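Local structure of hypothetical protein Cgl1923 (Corynebacterium glutamicum ATCC 13032, 2P90) at residues Gly39-Ser44 with Tyr197-Pro202; Met143-Thr148 with Gln264-Glu269; Arg149-Thr154 with Ser208-Ala213; Pro202-Ala207 with Arg257-Leu262. The protein is of unknown function but belongs to the PAC2 family, related to proteasome assembly chaperones, so a role linked to the proteasome is possible. All blocks are in the same frame, centred on the assembly; numbering follows the deposited sequence.

Interaction 1 (Gly39-Ser44 with Tyr197-Pro202); sequences GHAVES and YTVHVP
V201 and V199 of the strand meet G39 and A41 at the start of helix 41-52. V201 holds CG1 anti to the backbone N (chi1 177°) and points it at the bare backbone of G39, with CG1 4.1 Å from G39 N. The glycine has positive phi (67°) and offers no side chain there, so the methyl rests against main chain. V199 turns its own CG1 to A41, and the methyls A41 CB and V199 CG1 stand 4.3 Å apart. No hydrogen bond crosses. Strand 194-202 belongs to the parallel part of the central mixed sheet of this alpha/beta fold, and helix 41-52 follows strand 27-33 in the same sheet. H40 is at the N-cap position. Its carbonyl O takes two bonds from S44, one from the backbone N and one from the hydroxyl, with S44 OG 2.9 Å from H40 O. The hydroxyl approaches from above the carbonyl plane, 39° out of it. The valines also touch A213, the alanine near the start of helix 211-225. H40 NE2 is bonded to A207 O, and the backbone of G39 is bonded to S206 and Y210.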
loop_
_atom_site.group_PDB
_atom_site.type_symbol
_atom_site.label_atom_id
_atom_site.label_comp_id
_atom_site.label_asym_id
_atom_site.label_seq_id
_atom_site.Cartn_x
_atom_site.Cartn_y
_atom_site.Cartn_z
ATOM N N GLY B 39 5.231 5.624 20.898
ATOM C CA GLY B 39 6.233 5.187 21.873
ATOM C C GLY B 39 6.658 3.732 21.704
ATOM O O GLY B 39 7.394 3.182 22.572
ATOM N N HIS B 40 6.182 3.107 20.609
ATOM C CA HIS B 40 6.520 1.719 20.252
ATOM C C HIS B 40 5.977 0.758 21.286
ATOM O O HIS B 40 6.522 -0.332 21.471
ATOM C CB HIS B 40 8.033 1.520 20.180
ATOM C CG HIS B 40 8.703 2.424 19.213
ATOM N ND1 HIS B 40 9.308 1.961 18.073
ATOM C CD2 HIS B 40 8.852 3.770 19.200
ATOM C CE1 HIS B 40 9.788 2.985 17.382
ATOM N NE2 HIS B 40 9.525 4.093 18.047
ATOM N N ALA B 41 4.897 1.168 21.944
ATOM C CA ALA B 41 4.476 0.531 23.182
ATOM C C ALA B 41 3.735 -0.798 23.019
ATOM O O ALA B 41 3.741 -1.642 23.935
ATOM C CB ALA B 41 3.690 1.520 24.050
ATOM N N VAL B 42 3.115 -1.001 21.862
ATOM C CA VAL B 42 2.430 -2.279 21.570
ATOM C C VAL B 42 3.466 -3.386 21.293
ATOM O O VAL B 42 3.452 -4.442 21.930
ATOM C CB VAL B 42 1.366 -2.132 20.432
ATOM C CG1 VAL B 42 0.822 -3.497 19.972
ATOM C CG2 VAL B 42 0.207 -1.261 20.899
ATOM N N GLU B 43 4.382 -3.121 20.362
ATOM C CA GLU B 43 5.395 -4.083 20.005
ATOM C C GLU B 43 6.330 -4.325 21.209
ATOM O O GLU B 43 6.785 -5.457 21.422
ATOM C CB GLU B 43 6.138 -3.631 18.747
ATOM C CG GLU B 43 6.644 -2.139 18.798
ATOM C CD GLU B 43 5.659 -0.991 18.239
ATOM O OE1 GLU B 43 4.426 -0.872 18.728
ATOM O OE2 GLU B 43 6.211 -0.186 17.357
ATOM N N SER B 44 6.603 -3.287 22.007
ATOM C CA SER B 44 7.451 -3.474 23.196
ATOM C C SER B 44 6.824 -4.365 24.262
ATOM O O SER B 44 7.510 -5.144 24.893
ATOM C CB SER B 44 7.884 -2.150 23.806
ATOM O OG SER B 44 8.764 -1.526 22.903
ATOM N N TYR B 197 -7.512 -1.563 25.209
ATOM C CA TYR B 197 -6.781 -0.624 26.076
ATOM C C TYR B 197 -5.855 0.274 25.267
ATOM O O TYR B 197 -4.961 -0.174 24.559
ATOM C CB TYR B 197 -5.960 -1.329 27.160
ATOM C CG TYR B 197 -6.701 -2.234 28.131
ATOM C CD1 TYR B 197 -8.105 -2.210 28.257
ATOM C CD2 TYR B 197 -5.981 -3.092 28.963
ATOM C CE1 TYR B 197 -8.774 -3.049 29.186
ATOM C CE2 TYR B 197 -6.631 -3.928 29.903
ATOM C CZ TYR B 197 -8.019 -3.897 29.995
ATOM O OH TYR B 197 -8.621 -4.744 30.882
ATOM N N THR B 198 -6.057 1.564 25.405
ATOM C CA THR B 198 -5.180 2.526 24.808
ATOM C C THR B 198 -4.382 3.269 25.893
ATOM O O THR B 198 -4.945 3.840 26.829
ATOM C CB THR B 198 -6.018 3.539 23.992
ATOM O OG1 THR B 198 -6.917 2.812 23.148
ATOM C CG2 THR B 198 -5.132 4.460 23.167
ATOM N N VAL B 199 -3.074 3.283 25.737
ATOM C CA VAL B 199 -2.211 4.049 26.609
ATOM C C VAL B 199 -1.966 5.383 25.886
ATOM O O VAL B 199 -1.889 5.411 24.648
ATOM C CB VAL B 199 -0.905 3.240 26.906
ATOM C CG1 VAL B 199 -0.053 3.051 25.633
ATOM C CG2 VAL B 199 -0.085 3.872 28.010
ATOM N N HIS B 200 -1.877 6.475 26.645
ATOM C CA HIS B 200 -1.735 7.816 26.085
ATOM C C HIS B 200 -0.300 8.245 26.184
ATOM O O HIS B 200 0.258 8.231 27.275
ATOM C CB HIS B 200 -2.598 8.809 26.860
ATOM C CG HIS B 200 -4.064 8.552 26.722
ATOM N ND1 HIS B 200 -5.007 9.558 26.775
ATOM C CD2 HIS B 200 -4.748 7.406 26.501
ATOM C CE1 HIS B 200 -6.210 9.037 26.623
ATOM N NE2 HIS B 200 -6.078 7.734 26.439
ATOM N N VAL B 201 0.310 8.603 25.054
ATOM C CA VAL B 201 1.727 8.873 25.021
ATOM C C VAL B 201 1.890 10.333 24.610
ATOM O O VAL B 201 1.199 10.762 23.693
ATOM C CB VAL B 201 2.420 7.919 23.998
ATOM C CG1 VAL B 201 3.930 8.210 23.865
ATOM C CG2 VAL B 201 2.124 6.424 24.340
ATOM N N PRO B 202 2.770 11.110 25.305
ATOM C CA PRO B 202 3.001 12.501 24.900
ATOM C C PRO B 202 3.273 12.528 23.408
ATOM O O PRO B 202 4.107 11.775 22.944
ATOM C CB PRO B 202 4.254 12.899 25.692
ATOM C CG PRO B 202 4.228 12.038 26.870
ATOM C CD PRO B 202 3.573 10.760 26.498
#

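Interaction 2 (Met143-Thr148 with Gln264-Glu269); sequences MTVPHT and QQYDSE
V145 and Y266 bring the two backbones nearest, 6.4 Å from V145 CA to Y266 CA, where an irregular loop runs past one turn of a long helix. Y266 does most of the apolar work. Its CG is anti to the backbone N (chi1 -174°), which swings the ring out to the loop. P146 CD comes to Y266 CD1 at 3.8 Å, and the same CD is 4.1 Å from Y266 CB. The proline and the tyrosine cross at about a right angle; the CD corner of the proline does the touching. V145 CG1 reaches the ring at its edge, close to the ring plane, 4.3 Å from Y266 CD1. On the exposed margin Q265 crosses T144 at about a right angle, its chain extended beyond CG. T144 is the centre of an inverse gamma turn, closed by a weak bond from V145 N to M143 O. Nearby, T148 OG1 bonds to E263, D267 forms a salt bridge with R149, and Y266 OH has a weak bond to P150 O. The arrangement is that of an alpha/beta fold in which the loop leaving the C-terminal end of a parallel strand, here 134-143, packs on a helix, here the last modelled helix, 253-276.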
loop_
_atom_site.group_PDB
_atom_site.type_symbol
_atom_site.label_atom_id
_atom_site.label_comp_id
_atom_site.label_asym_id
_atom_site.label_seq_id
_atom_site.Cartn_x
_atom_site.Cartn_y
_atom_site.Cartn_z
ATOM N N MET B 143 -0.917 11.568 22.417
ATOM C CA MET B 143 -1.900 12.475 23.030
ATOM C C MET B 143 -1.275 13.767 23.547
ATOM O O MET B 143 -0.043 13.893 23.686
ATOM C CB MET B 143 -2.698 11.796 24.162
ATOM C CG MET B 143 -3.581 10.597 23.747
ATOM S SD MET B 143 -4.922 10.888 22.530
ATOM C CE MET B 143 -5.898 9.434 22.884
ATOM N N THR B 144 -2.151 14.713 23.861
ATOM C CA THR B 144 -1.742 15.995 24.426
ATOM C C THR B 144 -1.693 15.812 25.941
ATOM O O THR B 144 -2.591 16.242 26.668
ATOM C CB THR B 144 -2.714 17.136 24.023
ATOM O OG1 THR B 144 -4.048 16.725 24.300
ATOM C CG2 THR B 144 -2.601 17.456 22.539
ATOM N N VAL B 145 -0.646 15.107 26.369
ATOM C CA VAL B 145 -0.360 14.794 27.753
ATOM C C VAL B 145 1.138 15.001 27.891
ATOM O O VAL B 145 1.876 14.866 26.891
ATOM C CB VAL B 145 -0.751 13.324 28.149
ATOM C CG1 VAL B 145 -2.269 13.103 28.056
ATOM C CG2 VAL B 145 0.030 12.258 27.345
ATOM N N PRO B 146 1.602 15.367 29.106
ATOM C CA PRO B 146 3.041 15.601 29.327
ATOM C C PRO B 146 3.833 14.379 29.795
ATOM O O PRO B 146 3.270 13.500 30.446
ATOM C CB PRO B 146 3.043 16.667 30.432
ATOM C CG PRO B 146 1.737 16.452 31.190
ATOM C CD PRO B 146 0.795 15.659 30.309
ATOM N N HIS B 147 5.138 14.351 29.515
ATOM C CA HIS B 147 6.002 13.307 30.079
ATOM C C HIS B 147 6.141 13.400 31.592
ATOM O O HIS B 147 6.648 12.462 32.240
ATOM C CB HIS B 147 7.406 13.291 29.411
ATOM C CG HIS B 147 8.296 14.424 29.822
ATOM N ND1 HIS B 147 8.282 15.646 29.184
ATOM C CD2 HIS B 147 9.244 14.514 30.789
ATOM C CE1 HIS B 147 9.173 16.445 29.749
ATOM N NE2 HIS B 147 9.767 15.782 30.727
ATOM N N THR B 148 5.701 14.532 32.151
ATOM C CA THR B 148 5.867 14.846 33.582
ATOM C C THR B 148 4.690 14.386 34.450
ATOM O O THR B 148 4.625 14.706 35.629
ATOM C CB THR B 148 6.096 16.364 33.793
ATOM O OG1 THR B 148 5.093 17.085 33.073
ATOM C CG2 THR B 148 7.514 16.820 33.283
ATOM N N GLN B 264 -1.215 21.467 33.168
ATOM C CA GLN B 264 -2.405 22.150 33.661
ATOM C C GLN B 264 -3.652 21.473 33.106
ATOM O O GLN B 264 -4.558 21.104 33.851
ATOM C CB GLN B 264 -2.371 23.632 33.265
ATOM C CG GLN B 264 -2.970 24.554 34.321
ATOM C CD GLN B 264 -2.984 26.051 33.923
ATOM O OE1 GLN B 264 -2.813 26.411 32.733
ATOM N NE2 GLN B 264 -3.216 26.928 34.922
ATOM N N GLN B 265 -3.678 21.307 31.787
ATOM C CA GLN B 265 -4.696 20.533 31.084
ATOM C C GLN B 265 -4.949 19.160 31.743
ATOM O O GLN B 265 -6.073 18.825 32.094
ATOM C CB GLN B 265 -4.233 20.375 29.635
ATOM C CG GLN B 265 -5.084 19.482 28.738
ATOM C CD GLN B 265 -4.672 19.600 27.257
ATOM O OE1 GLN B 265 -4.505 18.587 26.562
ATOM N NE2 GLN B 265 -4.510 20.847 26.771
ATOM N N TYR B 266 -3.865 18.409 31.944
ATOM C CA TYR B 266 -3.869 17.096 32.582
ATOM C C TYR B 266 -4.512 17.079 33.977
ATOM O O TYR B 266 -5.346 16.210 34.276
ATOM C CB TYR B 266 -2.418 16.583 32.652
ATOM C CG TYR B 266 -2.280 15.165 33.150
ATOM C CD1 TYR B 266 -2.076 14.105 32.263
ATOM C CD2 TYR B 266 -2.397 14.874 34.513
ATOM C CE1 TYR B 266 -1.963 12.797 32.731
ATOM C CE2 TYR B 266 -2.302 13.577 34.991
ATOM C CZ TYR B 266 -2.080 12.543 34.089
ATOM O OH TYR B 266 -1.951 11.263 34.579
ATOM N N ASP B 267 -4.080 18.015 34.832
ATOM C CA ASP B 267 -4.539 18.109 36.235
ATOM C C ASP B 267 -6.018 18.508 36.297
ATOM O O ASP B 267 -6.807 17.986 37.098
ATOM C CB ASP B 267 -3.686 19.123 37.010
ATOM C CG ASP B 267 -2.248 18.654 37.202
ATOM O OD1 ASP B 267 -2.022 17.430 37.294
ATOM O OD2 ASP B 267 -1.333 19.507 37.291
ATOM N N SER B 268 -6.370 19.432 35.414
ATOM C CA SER B 268 -7.722 19.878 35.262
ATOM C C SER B 268 -8.663 18.713 34.902
ATOM O O SER B 268 -9.744 18.578 35.516
ATOM C CB SER B 268 -7.764 20.949 34.184
ATOM O OG SER B 268 -8.975 21.643 34.265
ATOM N N GLU B 269 -8.267 17.888 33.922
ATOM C CA GLU B 269 -9.107 16.776 33.471
ATOM C C GLU B 269 -9.170 15.692 34.559
ATOM O O GLU B 269 -10.212 15.060 34.770
ATOM C CB GLU B 269 -8.641 16.231 32.110
ATOM C CG GLU B 269 -9.684 15.394 31.268
ATOM C CD GLU B 269 -11.237 15.491 31.676
ATOM O OE1 GLU B 269 -11.979 16.400 31.155
ATOM O OE2 GLU B 269 -11.717 14.589 32.445
#

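Interaction 3 (Arg149-Thr154 with Ser208-Ala213); sequences RPTVVT and SPYPAA
T151 reaches across to Y210, A212 and A213, and all the side-chain contact runs through it. The tight part is set by its torsion. OG1 lies beside the backbone N (chi1 -63°), anti to the carbonyl carbon, which leaves CG2 anti to the N. The two branches part over the first turn of the helix. CG2 drops onto A213, 4.0 Å from A213 CA and 4.3 Å from A213 CB. OG1 faces two carbons, A212 CB at 3.8 Å and Y210 CE2 at 3.9 Å. It meets the Y210 ring at the edge, near the ring plane. T151 and Y210 run past each other in opposite directions. Y210 and A213 are buried, and A213 also packs on V199 and V201 of strand 194-202. Y210 and A213 are held to each other by a backbone bond from A213 N to Y210 O (3.0 Å). The Y210 side chain also packs on H147, V205, V241 and L245.

The loose side lies at the first residues of each segment, R149-P150 and S208-P209. P150 is exposed. The side chain of R149 leaves its backbone away from 208-213 and packs on E263 and Y266 of helix 253-276. S208 and P209 are exposed as well. Here the chain that becomes strand 153-157, an edge strand of the sheet within this chain, meets the start of helix 211-225. No hydrogen bond spans the two segments; T151 O has a weak bond to K216 NZ, farther along the helix. The contact therefore rests on van der Waals fit, with the threonine hydroxyl, though polar, lying against carbon.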
loop_
_atom_site.group_PDB
_atom_site.type_symbol
_atom_site.label_atom_id
_atom_site.label_comp_id
_atom_site.label_asym_id
_atom_site.label_seq_id
_atom_site.Cartn_x
_atom_site.Cartn_y
_atom_site.Cartn_z
ATOM N N ARG B 149 3.759 13.640 33.864
ATOM C CA ARG B 149 2.578 13.145 34.584
ATOM C C ARG B 149 2.423 11.633 34.351
ATOM O O ARG B 149 2.858 11.134 33.310
ATOM C CB ARG B 149 1.324 13.897 34.121
ATOM C CG ARG B 149 1.286 15.346 34.555
ATOM C CD ARG B 149 1.101 15.423 36.070
ATOM N NE ARG B 149 0.912 16.789 36.540
ATOM C CZ ARG B 149 1.898 17.623 36.885
ATOM N NH1 ARG B 149 3.188 17.262 36.818
ATOM N NH2 ARG B 149 1.583 18.842 37.292
ATOM N N PRO B 150 1.803 10.903 35.306
ATOM C CA PRO B 150 1.632 9.445 35.095
ATOM C C PRO B 150 0.976 9.125 33.742
ATOM O O PRO B 150 0.176 9.927 33.232
ATOM C CB PRO B 150 0.723 9.004 36.250
ATOM C CG PRO B 150 0.848 10.090 37.315
ATOM C CD PRO B 150 1.217 11.371 36.588
ATOM N N THR B 151 1.350 7.974 33.165
ATOM C CA THR B 151 0.766 7.476 31.907
ATOM C C THR B 151 -0.644 6.894 32.085
ATOM O O THR B 151 -0.871 5.959 32.854
ATOM C CB THR B 151 1.703 6.472 31.186
ATOM O OG1 THR B 151 2.917 7.135 30.822
ATOM C CG2 THR B 151 1.063 5.948 29.912
ATOM N N VAL B 152 -1.587 7.467 31.355
ATOM C CA VAL B 152 -2.966 7.043 31.433
ATOM C C VAL B 152 -3.320 5.971 30.375
ATOM O O VAL B 152 -2.742 5.940 29.278
ATOM C CB VAL B 152 -3.883 8.257 31.285
ATOM C CG1 VAL B 152 -5.312 7.830 30.955
ATOM C CG2 VAL B 152 -3.818 9.097 32.563
ATOM N N VAL B 153 -4.250 5.094 30.747
ATOM C CA VAL B 153 -4.845 4.110 29.867
ATOM C C VAL B 153 -6.373 4.267 29.889
ATOM O O VAL B 153 -7.001 4.300 30.950
ATOM C CB VAL B 153 -4.432 2.667 30.276
ATOM C CG1 VAL B 153 -5.376 1.605 29.662
ATOM C CG2 VAL B 153 -3.035 2.388 29.824
ATOM N N THR B 154 -6.968 4.379 28.708
ATOM C CA THR B 154 -8.428 4.377 28.605
ATOM C C THR B 154 -8.912 3.046 28.016
ATOM O O THR B 154 -8.151 2.351 27.355
ATOM C CB THR B 154 -8.957 5.582 27.809
ATOM O OG1 THR B 154 -8.284 5.651 26.571
ATOM C CG2 THR B 154 -8.697 6.877 28.552
ATOM N N SER B 208 9.728 7.952 19.307
ATOM C CA SER B 208 10.817 7.198 19.960
ATOM C C SER B 208 10.227 6.305 21.028
ATOM O O SER B 208 9.131 6.586 21.508
ATOM C CB SER B 208 11.818 8.154 20.633
ATOM O OG SER B 208 12.299 9.113 19.708
ATOM N N PRO B 209 10.926 5.218 21.392
ATOM C CA PRO B 209 10.449 4.372 22.493
ATOM C C PRO B 209 10.101 5.170 23.761
ATOM O O PRO B 209 10.893 5.979 24.242
ATOM C CB PRO B 209 11.629 3.423 22.725
ATOM C CG PRO B 209 12.242 3.289 21.348
ATOM C CD PRO B 209 12.154 4.673 20.778
ATOM N N TYR B 210 8.899 4.966 24.267
ATOM C CA TYR B 210 8.454 5.563 25.528
ATOM C C TYR B 210 8.031 4.433 26.495
ATOM O O TYR B 210 6.855 4.100 26.609
ATOM C CB TYR B 210 7.336 6.595 25.284
ATOM C CG TYR B 210 7.087 7.495 26.459
ATOM C CD1 TYR B 210 7.990 8.505 26.799
ATOM C CD2 TYR B 210 5.954 7.334 27.243
ATOM C CE1 TYR B 210 7.747 9.338 27.898
ATOM C CE2 TYR B 210 5.707 8.123 28.319
ATOM C CZ TYR B 210 6.603 9.124 28.657
ATOM O OH TYR B 210 6.323 9.915 29.732
ATOM N N PRO B 211 9.019 3.804 27.153
ATOM C CA PRO B 211 8.764 2.638 28.046
ATOM C C PRO B 211 7.747 2.796 29.153
ATOM O O PRO B 211 7.169 1.795 29.573
ATOM C CB PRO B 211 10.146 2.306 28.619
ATOM C CG PRO B 211 11.122 2.877 27.631
ATOM C CD PRO B 211 10.465 4.098 27.036
ATOM N N ALA B 212 7.513 4.004 29.653
ATOM C CA ALA B 212 6.467 4.186 30.685
ATOM C C ALA B 212 5.083 3.694 30.166
ATOM O O ALA B 212 4.241 3.189 30.930
ATOM C CB ALA B 212 6.409 5.651 31.160
ATOM N N ALA B 213 4.873 3.804 28.853
ATOM C CA ALA B 213 3.614 3.387 28.226
ATOM C C ALA B 213 3.533 1.859 28.086
ATOM O O ALA B 213 2.500 1.268 28.350
ATOM C CB ALA B 213 3.451 4.073 26.919
#

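Interaction 4 (Pro202-Ala207 with Arg257-Leu262); sequences PHYVSA and RVVGAL
Y204 meets L262 and V259 from a short 3-10 turn, residues 203-205, that follows strand 194-202 on the way to helix 211-225 of this alpha/beta fold. A backbone bond from V205 N to P202 O (3.2 Å) closes the turn. At CB the tyrosine takes the crowded position, with CG between the backbone N and the carbonyl carbon (chi1 53°). This directs the ring to helix 253-276. Next along the ring, CD1 stands 3.6 Å above the plane of the H203 ring, toward its rim. H203 CE1 in turn lies in the plane of the Y204 ring, at its edge, so the imidazole offers a face and the phenol an edge. CE1 of Y204 makes the main contact, 3.7 Å from L262 CD1. The methyl comes at the ring obliquely. Y204 and L262 pass each other in opposite directions. At the tip, OH touches V259 CG2 at 4.1 Å, with tyrosine and valine crossing at about a right angle, and makes its hydrogen bond elsewhere, to ND1 of H147. That bond fixes the tip in the loop that follows strand 134-143. H203 is more exposed; its ND1 has a weak bond to M143 O. Its CE1 also reaches the helix, with L262 CD1 at the edge of the imidazole, near its plane, 4.4 Å from H203 CE1.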
loop_
_atom_site.group_PDB
_atom_site.type_symbol
_atom_site.label_atom_id
_atom_site.label_comp_id
_atom_site.label_asym_id
_atom_site.label_seq_id
_atom_site.Cartn_x
_atom_site.Cartn_y
_atom_site.Cartn_z
ATOM N N PRO B 202 2.770 11.110 25.305
ATOM C CA PRO B 202 3.001 12.501 24.900
ATOM C C PRO B 202 3.273 12.528 23.408
ATOM O O PRO B 202 4.107 11.775 22.944
ATOM C CB PRO B 202 4.254 12.899 25.692
ATOM C CG PRO B 202 4.228 12.038 26.870
ATOM C CD PRO B 202 3.573 10.760 26.498
ATOM N N HIS B 203 2.553 13.359 22.664
ATOM C CA HIS B 203 2.665 13.346 21.213
ATOM C C HIS B 203 4.081 13.663 20.768
ATOM O O HIS B 203 4.544 13.124 19.758
ATOM C CB HIS B 203 1.661 14.315 20.553
ATOM C CG HIS B 203 1.938 15.751 20.849
ATOM N ND1 HIS B 203 1.696 16.316 22.083
ATOM C CD2 HIS B 203 2.475 16.732 20.085
ATOM C CE1 HIS B 203 2.066 17.588 22.065
ATOM N NE2 HIS B 203 2.545 17.864 20.864
ATOM N N TYR B 204 4.778 14.519 21.519
ATOM C CA TYR B 204 6.067 15.056 21.046
ATOM C C TYR B 204 7.199 14.063 21.264
ATOM O O TYR B 204 8.344 14.303 20.861
ATOM C CB TYR B 204 6.378 16.398 21.726
ATOM C CG TYR B 204 6.315 16.346 23.238
ATOM C CD1 TYR B 204 5.090 16.494 23.909
ATOM C CD2 TYR B 204 7.465 16.154 24.004
ATOM C CE1 TYR B 204 5.011 16.451 25.286
ATOM C CE2 TYR B 204 7.389 16.099 25.409
ATOM C CZ TYR B 204 6.156 16.259 26.036
ATOM O OH TYR B 204 6.041 16.206 27.410
ATOM N N VAL B 205 6.865 12.944 21.914
ATOM C CA VAL B 205 7.809 11.873 22.210
ATOM C C VAL B 205 7.393 10.529 21.554
ATOM O O VAL B 205 8.048 9.487 21.733
ATOM C CB VAL B 205 7.967 11.753 23.757
ATOM C CG1 VAL B 205 7.009 10.692 24.348
ATOM C CG2 VAL B 205 9.403 11.488 24.100
ATOM N N SER B 206 6.312 10.576 20.776
ATOM C CA SER B 206 5.658 9.376 20.236
ATOM C C SER B 206 6.464 8.561 19.213
ATOM O O SER B 206 6.247 7.347 19.083
ATOM C CB SER B 206 4.287 9.739 19.647
ATOM O OG SER B 206 3.261 9.529 20.609
ATOM N N ALA B 207 7.373 9.228 18.499
ATOM C CA ALA B 207 8.227 8.588 17.489
ATOM C C ALA B 207 9.375 7.760 18.041
ATOM O O ALA B 207 9.947 6.982 17.318
ATOM C CB ALA B 207 8.769 9.633 16.489
ATOM N N ARG B 257 7.330 25.775 28.716
ATOM C CA ARG B 257 6.072 26.464 28.591
ATOM C C ARG B 257 5.020 25.494 28.054
ATOM O O ARG B 257 3.912 25.400 28.587
ATOM C CB ARG B 257 6.296 27.656 27.662
ATOM C CG ARG B 257 5.075 28.229 26.943
ATOM C CD ARG B 257 5.185 29.776 26.803
ATOM N NE ARG B 257 6.533 30.247 26.430
ATOM C CZ ARG B 257 7.509 30.578 27.289
ATOM N NH1 ARG B 257 7.321 30.490 28.603
ATOM N NH2 ARG B 257 8.694 30.995 26.829
ATOM N N VAL B 258 5.406 24.744 27.026
ATOM C CA VAL B 258 4.569 23.723 26.412
ATOM C C VAL B 258 4.240 22.555 27.347
ATOM O O VAL B 258 3.107 22.076 27.353
ATOM C CB VAL B 258 5.212 23.231 25.094
ATOM C CG1 VAL B 258 4.571 21.893 24.596
ATOM C CG2 VAL B 258 5.120 24.342 24.030
ATOM N N VAL B 259 5.217 22.120 28.143
ATOM C CA VAL B 259 5.031 21.051 29.139
ATOM C C VAL B 259 4.085 21.472 30.283
ATOM O O VAL B 259 3.169 20.721 30.646
ATOM C CB VAL B 259 6.424 20.533 29.698
ATOM C CG1 VAL B 259 6.259 19.485 30.820
ATOM C CG2 VAL B 259 7.281 19.972 28.546
ATOM N N GLY B 260 4.308 22.668 30.831
ATOM C CA GLY B 260 3.450 23.230 31.885
ATOM C C GLY B 260 1.999 23.429 31.476
ATOM O O GLY B 260 1.090 23.196 32.269
ATOM N N ALA B 261 1.771 23.854 30.239
ATOM C CA ALA B 261 0.405 23.954 29.709
ATOM C C ALA B 261 -0.306 22.575 29.582
ATOM O O ALA B 261 -1.494 22.452 29.888
ATOM C CB ALA B 261 0.399 24.702 28.395
ATOM N N LEU B 262 0.424 21.548 29.163
ATOM C CA LEU B 262 -0.107 20.167 29.173
ATOM C C LEU B 262 -0.323 19.622 30.588
ATOM O O LEU B 262 -1.240 18.814 30.818
ATOM C CB LEU B 262 0.782 19.205 28.371
ATOM C CG LEU B 262 0.987 19.470 26.866
ATOM C CD1 LEU B 262 2.203 18.668 26.279
ATOM C CD2 LEU B 262 -0.310 19.197 26.075
#

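Interactions 1 and 4 share P202 at the end of strand 194-202; interactions 2 and 3 involve the chain between strands 134-143 and 153-157. Interactions 1 and 3 lie 6 Å apart, centre to centre, and share the sheet: V152 and T154 pair with H200 and T198. Interactions 2 and 4 are 8 Å apart, centre to centre, and both use helix 253-276. Their loops are tied by M143 O to H203 N at 2.8 Å. V201 O lies 2.6 Å from M143 N, a probable hydrogen bond that joins interactions 1 and 2. The buried centre is interaction 1; interaction 2 is at the surface. No site or ligand has been identified for these contacts to be related to.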